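Local coordinates for protein telomerase reverse transcriptase (Takifugu rubripes, PDB 4LMO) that extends chromosome ends by copying a template in the telomerase RNA, and is represented here by its RNA-binding domain, at residues 96-101 with 235-240; 128-133 with 211-216. All blocks are in the same frame, centred on the assembly; numbering follows the deposited sequence.

Interaction 1. Residues 96-101 with 235-240; sequences CPLVGI and FYRQEV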
ATOM      1  N   CYS A  96      13.310  -2.569  -9.670  1.00 39.89           N
ATOM      2  CA  CYS A  96      13.700  -3.978  -9.704  1.00 40.98           C
ATOM      3  C   CYS A  96      13.152  -4.674 -10.953  1.00 41.92           C
ATOM      4  O   CYS A  96      12.185  -5.434 -10.874  1.00 41.81           O
ATOM      5  CB  CYS A  96      13.258  -4.695  -8.428  1.00 41.07           C
ATOM      6  SG  CYS A  96      14.099  -6.269  -8.156  1.00 41.83           S
ATOM      7  N   PRO A  97      13.787  -4.420 -12.112  1.00 43.04           N
ATOM      8  CA  PRO A  97      13.239  -4.790 -13.416  1.00 43.60           C
ATOM      9  C   PRO A  97      13.268  -6.285 -13.703  1.00 44.22           C
ATOM     10  O   PRO A  97      14.031  -7.029 -13.086  1.00 44.18           O
ATOM     11  CB  PRO A  97      14.147  -4.049 -14.401  1.00 44.58           C
ATOM     12  CG  PRO A  97      15.446  -3.919 -13.688  1.00 44.70           C
ATOM     13  CD  PRO A  97      15.120  -3.798 -12.226  1.00 43.46           C
ATOM     14  N   LEU A  98      12.427  -6.705 -14.642  1.00 45.38           N
ATOM     15  CA  LEU A  98      12.375  -8.089 -15.085  1.00 46.28           C
ATOM     16  C   LEU A  98      13.532  -8.370 -16.039  1.00 47.38           C
ATOM     17  O   LEU A  98      13.930  -7.500 -16.816  1.00 47.83           O
ATOM     18  CB  LEU A  98      11.024  -8.380 -15.754  1.00 46.46           C
ATOM     19  CG  LEU A  98       9.767  -7.980 -14.962  1.00 45.57           C
ATOM     20  CD1 LEU A  98       8.538  -7.897 -15.854  1.00 46.67           C
ATOM     21  CD2 LEU A  98       9.519  -8.904 -13.777  1.00 44.55           C
ATOM     22  N   VAL A  99      14.082  -9.578 -15.961  1.00 48.63           N
ATOM     23  CA  VAL A  99      15.160 -10.001 -16.852  1.00 50.96           C
ATOM     24  C   VAL A  99      14.686 -11.190 -17.685  1.00 53.11           C
ATOM     25  O   VAL A  99      14.667 -12.327 -17.207  1.00 53.05           O
ATOM     26  CB  VAL A  99      16.454 -10.369 -16.084  1.00 50.15           C
ATOM     27  CG1 VAL A  99      17.599 -10.625 -17.053  1.00 50.31           C
ATOM     28  CG2 VAL A  99      16.836  -9.276 -15.096  1.00 49.33           C
ATOM     29  N   GLY A 100      14.290 -10.905 -18.922  1.00 56.14           N
ATOM     30  CA  GLY A 100      13.860 -11.924 -19.879  1.00 60.19           C
ATOM     31  C   GLY A 100      12.739 -12.835 -19.410  1.00 62.86           C
ATOM     32  O   GLY A 100      12.863 -14.060 -19.482  1.00 63.51           O
ATOM     33  N   ILE A 101      11.646 -12.245 -18.927  1.00 65.74           N
ATOM     34  CA  ILE A 101      10.484 -13.034 -18.501  1.00 68.99           C
ATOM     35  C   ILE A 101       9.473 -13.231 -19.635  1.00 71.88           C
ATOM     36  O   ILE A 101       8.911 -14.318 -19.785  1.00 72.97           O
ATOM     37  CB  ILE A 101       9.803 -12.491 -17.210  1.00 68.57           C
ATOM     38  CG1 ILE A 101       9.026 -11.189 -17.459  1.00 68.88           C
ATOM     39  CG2 ILE A 101      10.808 -12.342 -16.075  1.00 68.30           C
ATOM     40  CD1 ILE A 101       7.525 -11.375 -17.581  1.00 69.58           C
ATOM     41  N   PHE A 235      12.110 -11.759  -1.875  1.00 41.65           N
ATOM     42  CA  PHE A 235      10.984 -11.150  -2.581  1.00 39.48           C
ATOM     43  C   PHE A 235      11.142 -11.312  -4.087  1.00 38.52           C
ATOM     44  O   PHE A 235      12.083 -10.778  -4.671  1.00 38.52           O
ATOM     45  CB  PHE A 235      10.891  -9.653  -2.276  1.00 39.38           C
ATOM     46  CG  PHE A 235      10.534  -9.332  -0.858  1.00 39.79           C
ATOM     47  CD1 PHE A 235      11.522  -8.998   0.059  1.00 40.45           C
ATOM     48  CD2 PHE A 235       9.205  -9.334  -0.443  1.00 39.69           C
ATOM     49  CE1 PHE A 235      11.197  -8.685   1.369  1.00 40.62           C
ATOM     50  CE2 PHE A 235       8.873  -9.025   0.866  1.00 40.19           C
ATOM     51  CZ  PHE A 235       9.871  -8.700   1.773  1.00 40.66           C
ATOM     52  N   TYR A 236      10.222 -12.036  -4.716  1.00 37.09           N
ATOM     53  CA  TYR A 236      10.195 -12.123  -6.172  1.00 36.72           C
ATOM     54  C   TYR A 236       9.089 -11.240  -6.732  1.00 35.97           C
ATOM     55  O   TYR A 236       7.965 -11.264  -6.232  1.00 35.84           O
ATOM     56  CB  TYR A 236       9.966 -13.567  -6.632  1.00 36.59           C
ATOM     57  CG  TYR A 236      11.145 -14.494  -6.437  1.00 36.92           C
ATOM     58  CD1 TYR A 236      12.076 -14.697  -7.455  1.00 37.18           C
ATOM     59  CD2 TYR A 236      11.320 -15.182  -5.236  1.00 36.69           C
ATOM     60  CE1 TYR A 236      13.155 -15.552  -7.277  1.00 37.43           C
ATOM     61  CE2 TYR A 236      12.394 -16.036  -5.049  1.00 36.91           C
ATOM     62  CZ  TYR A 236      13.306 -16.219  -6.069  1.00 37.51           C
ATOM     63  OH  TYR A 236      14.369 -17.070  -5.876  1.00 38.07           O
ATOM     64  N   ARG A 237       9.406 -10.461  -7.763  1.00 35.76           N
ATOM     65  CA  ARG A 237       8.374  -9.814  -8.574  1.00 35.66           C
ATOM     66  C   ARG A 237       7.390 -10.907  -8.973  1.00 35.99           C
ATOM     67  O   ARG A 237       7.809 -11.983  -9.418  1.00 36.51           O
ATOM     68  CB  ARG A 237       8.980  -9.187  -9.829  1.00 35.58           C
ATOM     69  CG  ARG A 237       9.864  -7.967  -9.598  1.00 35.49           C
ATOM     70  CD  ARG A 237       9.080  -6.664  -9.643  1.00 34.90           C
ATOM     71  NE  ARG A 237       8.270  -6.543 -10.855  1.00 35.27           N
ATOM     72  CZ  ARG A 237       8.618  -5.864 -11.944  1.00 35.83           C
ATOM     73  NH1 ARG A 237       9.775  -5.217 -12.001  1.00 35.85           N
ATOM     74  NH2 ARG A 237       7.795  -5.828 -12.984  1.00 36.46           N
ATOM     75  N   GLN A 238       6.095 -10.650  -8.805  1.00 35.78           N
ATOM     76  CA  GLN A 238       5.087 -11.698  -8.994  1.00 36.26           C
ATOM     77  C   GLN A 238       5.139 -12.336 -10.391  1.00 36.25           C
ATOM     78  O   GLN A 238       4.769 -13.497 -10.555  1.00 36.62           O
ATOM     79  CB  GLN A 238       3.673 -11.203  -8.638  1.00 36.79           C
ATOM     80  CG  GLN A 238       2.706 -11.044  -9.805  1.00 38.22           C
ATOM     81  CD  GLN A 238       2.645  -9.632 -10.341  1.00 39.46           C
ATOM     82  OE1 GLN A 238       2.900  -8.667  -9.616  1.00 40.18           O
ATOM     83  NE2 GLN A 238       2.293  -9.498 -11.615  1.00 39.61           N
ATOM     84  N   GLU A 239       5.617 -11.575 -11.375  1.00 36.19           N
ATOM     85  CA  GLU A 239       5.806 -12.074 -12.740  1.00 36.64           C
ATOM     86  C   GLU A 239       6.867 -13.172 -12.789  1.00 36.43           C
ATOM     87  O   GLU A 239       6.681 -14.189 -13.459  1.00 36.68           O
ATOM     88  CB  GLU A 239       6.196 -10.942 -13.699  1.00 37.08           C
ATOM     89  CG  GLU A 239       5.146  -9.853 -13.878  1.00 37.36           C
ATOM     90  CD  GLU A 239       5.307  -8.699 -12.904  1.00 37.73           C
ATOM     91  OE1 GLU A 239       5.897  -8.894 -11.815  1.00 37.25           O
ATOM     92  OE2 GLU A 239       4.839  -7.586 -13.231  1.00 38.01           O
ATOM     93  N   VAL A 240       7.972 -12.957 -12.075  1.00 35.70           N
ATOM     94  CA  VAL A 240       9.051 -13.943 -11.998  1.00 35.95           C
ATOM     95  C   VAL A 240       8.591 -15.156 -11.188  1.00 35.71           C
ATOM     96  O   VAL A 240       8.962 -16.292 -11.495  1.00 36.32           O
ATOM     97  CB  VAL A 240      10.345 -13.365 -11.380  1.00 35.57           C
ATOM     98  CG1 VAL A 240      11.537 -14.245 -11.728  1.00 36.01           C
ATOM     99  CG2 VAL A 240      10.595 -11.946 -11.861  1.00 35.38           C
TER
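NH1 of Arg-237 donates a hydrogen bond of 2.7 Å to the backbone O of Cys-96. The bond is bent, with an N-H...O angle of 139°, and the donor sits above the carbonyl plane. The Arg-237 chain folds over at chi2 (-90°) and chi3 (-52°), which turns the guanidinium toward Cys-96 O and the Glu-239 carboxylate. Glu-239 meets the group at its edge. Glu-239 OE2 accepts from Arg-237 NH2 at 3.4 Å and Glu-239 OE1 from Arg-237 NE, both weak bonds within a salt bridge. Leu-98 takes one face: its CD2 lies 3.6 Å above the guanidinium plane, over the centre. The two side chains cross at about a right angle. Leu-98 CD2 also reaches CG2 of Val-240 at 3.8 Å and CB of Glu-239 at 3.9 Å. Ile-101 adds a looser apolar edge, with CD1 near Glu-239 CB, but it is poorly ordered. The bonds at its edge and Leu-98 on one face fix how the guanidinium is turned. Cys-96 is further tied by its disulfide to Cys-117. Arg-237 is the N-cap residue of helix 238-251, so the contact pins a loop to a strand-to-helix junction at the end of a two-stranded antiparallel sheet.

Interaction 2. Residues 128-133 with 211-216; sequences ECLLAV and GFVVGL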
ATOM      1  N   GLU A 128       9.085   5.438  -4.070  1.00 32.34           N
ATOM      2  CA  GLU A 128       8.685   6.183  -5.265  1.00 33.35           C
ATOM      3  C   GLU A 128       7.168   6.248  -5.409  1.00 33.02           C
ATOM      4  O   GLU A 128       6.626   7.249  -5.883  1.00 34.13           O
ATOM      5  CB  GLU A 128       9.312   5.586  -6.532  1.00 34.61           C
ATOM      6  CG  GLU A 128      10.827   5.743  -6.639  1.00 35.41           C
ATOM      7  CD  GLU A 128      11.301   7.172  -6.438  1.00 36.44           C
ATOM      8  OE1 GLU A 128      10.690   8.105  -7.000  1.00 37.62           O
ATOM      9  OE2 GLU A 128      12.298   7.365  -5.715  1.00 36.87           O
ATOM     10  N   CYS A 129       6.493   5.174  -5.002  1.00 31.94           N
ATOM     11  CA  CYS A 129       5.036   5.131  -4.983  1.00 31.35           C
ATOM     12  C   CYS A 129       4.454   6.151  -4.003  1.00 31.06           C
ATOM     13  O   CYS A 129       3.488   6.841  -4.330  1.00 31.08           O
ATOM     14  CB  CYS A 129       4.541   3.725  -4.646  1.00 31.18           C
ATOM     15  SG  CYS A 129       4.807   2.517  -5.961  1.00 32.07           S
ATOM     16  N   LEU A 130       5.048   6.246  -2.813  1.00 30.41           N
ATOM     17  CA  LEU A 130       4.622   7.222  -1.805  1.00 30.65           C
ATOM     18  C   LEU A 130       4.754   8.660  -2.307  1.00 31.69           C
ATOM     19  O   LEU A 130       3.882   9.492  -2.052  1.00 32.31           O
ATOM     20  CB  LEU A 130       5.401   7.043  -0.496  1.00 30.22           C
ATOM     21  CG  LEU A 130       5.084   5.811   0.359  1.00 29.53           C
ATOM     22  CD1 LEU A 130       6.237   5.502   1.298  1.00 29.55           C
ATOM     23  CD2 LEU A 130       3.782   5.981   1.132  1.00 29.29           C
ATOM     24  N   LEU A 131       5.839   8.935  -3.028  1.00 32.08           N
ATOM     25  CA  LEU A 131       6.093  10.261  -3.593  1.00 32.49           C
ATOM     26  C   LEU A 131       5.150  10.620  -4.742  1.00 32.95           C
ATOM     27  O   LEU A 131       4.768  11.780  -4.894  1.00 33.33           O
ATOM     28  CB  LEU A 131       7.550  10.378  -4.057  1.00 32.63           C
ATOM     29  CG  LEU A 131       8.646  10.560  -2.999  1.00 32.53           C
ATOM     30  CD1 LEU A 131      10.023  10.422  -3.634  1.00 32.50           C
ATOM     31  CD2 LEU A 131       8.518  11.900  -2.287  1.00 32.67           C
ATOM     32  N   ALA A 132       4.778   9.626  -5.547  1.00 33.07           N
ATOM     33  CA  ALA A 132       3.927   9.858  -6.716  1.00 33.53           C
ATOM     34  C   ALA A 132       2.435   9.936  -6.374  1.00 33.76           C
ATOM     35  O   ALA A 132       1.666  10.587  -7.087  1.00 34.01           O
ATOM     36  CB  ALA A 132       4.171   8.791  -7.772  1.00 33.60           C
ATOM     37  N   VAL A 133       2.037   9.282  -5.284  1.00 33.20           N
ATOM     38  CA  VAL A 133       0.617   9.146  -4.941  1.00 32.97           C
ATOM     39  C   VAL A 133       0.168  10.063  -3.792  1.00 33.31           C
ATOM     40  O   VAL A 133      -0.869  10.720  -3.899  1.00 34.11           O
ATOM     41  CB  VAL A 133       0.236   7.668  -4.672  1.00 32.01           C
ATOM     42  CG1 VAL A 133      -1.221   7.536  -4.251  1.00 31.92           C
ATOM     43  CG2 VAL A 133       0.500   6.817  -5.909  1.00 32.07           C
ATOM     44  N   GLY A 211      -2.219  -0.611   4.849  1.00 28.62           N
ATOM     45  CA  GLY A 211      -3.058  -0.622   3.661  1.00 28.86           C
ATOM     46  C   GLY A 211      -2.273  -0.355   2.398  1.00 28.88           C
ATOM     47  O   GLY A 211      -2.284  -1.168   1.471  1.00 29.60           O
ATOM     48  N   PHE A 212      -1.583   0.780   2.361  1.00 28.46           N
ATOM     49  CA  PHE A 212      -0.897   1.213   1.149  1.00 28.45           C
ATOM     50  C   PHE A 212       0.406   0.451   0.902  1.00 27.97           C
ATOM     51  O   PHE A 212       0.505  -0.308  -0.065  1.00 28.02           O
ATOM     52  CB  PHE A 212      -0.674   2.736   1.146  1.00 28.70           C
ATOM     53  CG  PHE A 212      -0.253   3.285  -0.190  1.00 28.85           C
ATOM     54  CD1 PHE A 212      -1.186   3.478  -1.202  1.00 29.05           C
ATOM     55  CD2 PHE A 212       1.076   3.608  -0.437  1.00 28.95           C
ATOM     56  CE1 PHE A 212      -0.801   3.979  -2.437  1.00 29.29           C
ATOM     57  CE2 PHE A 212       1.469   4.110  -1.668  1.00 29.01           C
ATOM     58  CZ  PHE A 212       0.529   4.293  -2.671  1.00 29.52           C
ATOM     59  N   VAL A 213       1.391   0.638   1.779  1.00 27.82           N
ATOM     60  CA  VAL A 213       2.722   0.050   1.591  1.00 27.53           C
ATOM     61  C   VAL A 213       2.691  -1.478   1.499  1.00 27.62           C
ATOM     62  O   VAL A 213       3.167  -2.055   0.516  1.00 27.94           O
ATOM     63  CB  VAL A 213       3.718   0.537   2.668  1.00 27.77           C
ATOM     64  CG1 VAL A 213       4.987  -0.312   2.677  1.00 27.75           C
ATOM     65  CG2 VAL A 213       4.057   2.005   2.440  1.00 27.37           C
ATOM     66  N   VAL A 214       2.108  -2.124   2.505  1.00 27.31           N
ATOM     67  CA  VAL A 214       1.981  -3.586   2.521  1.00 27.07           C
ATOM     68  C   VAL A 214       1.119  -4.095   1.357  1.00 26.67           C
ATOM     69  O   VAL A 214       1.393  -5.158   0.793  1.00 26.71           O
ATOM     70  CB  VAL A 214       1.462  -4.090   3.887  1.00 26.86           C
ATOM     71  CG1 VAL A 214       1.006  -5.541   3.814  1.00 26.91           C
ATOM     72  CG2 VAL A 214       2.545  -3.923   4.945  1.00 26.89           C
ATOM     73  N   GLY A 215       0.096  -3.323   0.995  1.00 26.48           N
ATOM     74  CA  GLY A 215      -0.736  -3.621  -0.173  1.00 26.61           C
ATOM     75  C   GLY A 215       0.081  -3.759  -1.445  1.00 26.68           C
ATOM     76  O   GLY A 215      -0.084  -4.717  -2.199  1.00 27.14           O
ATOM     77  N   LEU A 216       0.976  -2.804  -1.670  1.00 26.64           N
ATOM     78  CA  LEU A 216       1.857  -2.819  -2.834  1.00 27.27           C
ATOM     79  C   LEU A 216       2.778  -4.034  -2.832  1.00 27.48           C
ATOM     80  O   LEU A 216       2.958  -4.687  -3.860  1.00 27.81           O
ATOM     81  CB  LEU A 216       2.681  -1.532  -2.893  1.00 27.55           C
ATOM     82  CG  LEU A 216       1.886  -0.229  -3.033  1.00 27.98           C
ATOM     83  CD1 LEU A 216       2.785   0.974  -2.795  1.00 27.91           C
ATOM     84  CD2 LEU A 216       1.212  -0.145  -4.393  1.00 28.79           C
TER
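Cys-129 meets Leu-216 through its CB, which lies 3.8 Å from Leu-216 CD1. Its SG is a little farther from the same methyl. The backbone O of Cys-129 lies at the edge of the Phe-212 ring, 4.2 Å from CZ and near the ring plane. That oxygen also accepts the helix bond from Val-133 N.

Leu-130 comes next. Leu-130 CD2 is 3.9 Å from CD2 of Phe-212, and the leucine and the ring lie alongside each other, running opposite ways. Leu-130 CD2 also approaches CG2 of Val-213 at 4.2 Å, so one branch of the leucine serves two partners.

Val-133 closes the row. Val-133 CB is 3.9 Å from CZ of Phe-212, and Val-133 CG1 is 4.0 Å from Phe-212 CE1. The valine crosses the phenylalanine obliquely.

Phe-212 therefore touches all three residues. With CG anti to the backbone N (chi1 -167°), its side chain brings the ring against helix 119-133. The axes of segments 128-133 and 211-216 come within 11.1 Å at their closest, with an angle of 131° between their N-to-C directions. A smaller residue such as alanine at Phe-212 would probably leave Leu-130 and Val-133 without their shared aromatic partner and open a gap between the helices.

Neighbours enclose the contact. Tyr-88 of helix 88-93 touches Cys-129, Val-133 and Leu-216. Phe-149 of helix 142-158 touches Leu-130, and Leu-25 lies against Phe-212.

This is helix-helix packing within the core of the RNA-binding domain. No hydrogen bond or salt bridge joins the two segments. All six touching residues are buried, so the two helices are held here by apolar side-chain packing and the exclusion of water.

Interaction 2 is nested along the chain inside the loop closed by interaction 1. The order is 96-101, 128-133, 211-216, then 235-240. Their centres are about 19 Å apart, and the nearest atoms are about 7 Å apart without touching. The centre of interaction 2, which joins helices 119-133 and 191-220, is about 4 Å from the centre of the chain. That of interaction 1 is about 19 Å from it, and the contact is only partly buried. Helix 191-220 runs into strand 221-224, which pairs with strand 234-237 of interaction 1. Helix 88-93 touches residues of both contacts. An apolar core and a more peripheral junction of mixed polar and apolar contacts are thus linked within one mainly helical RNA-binding domain.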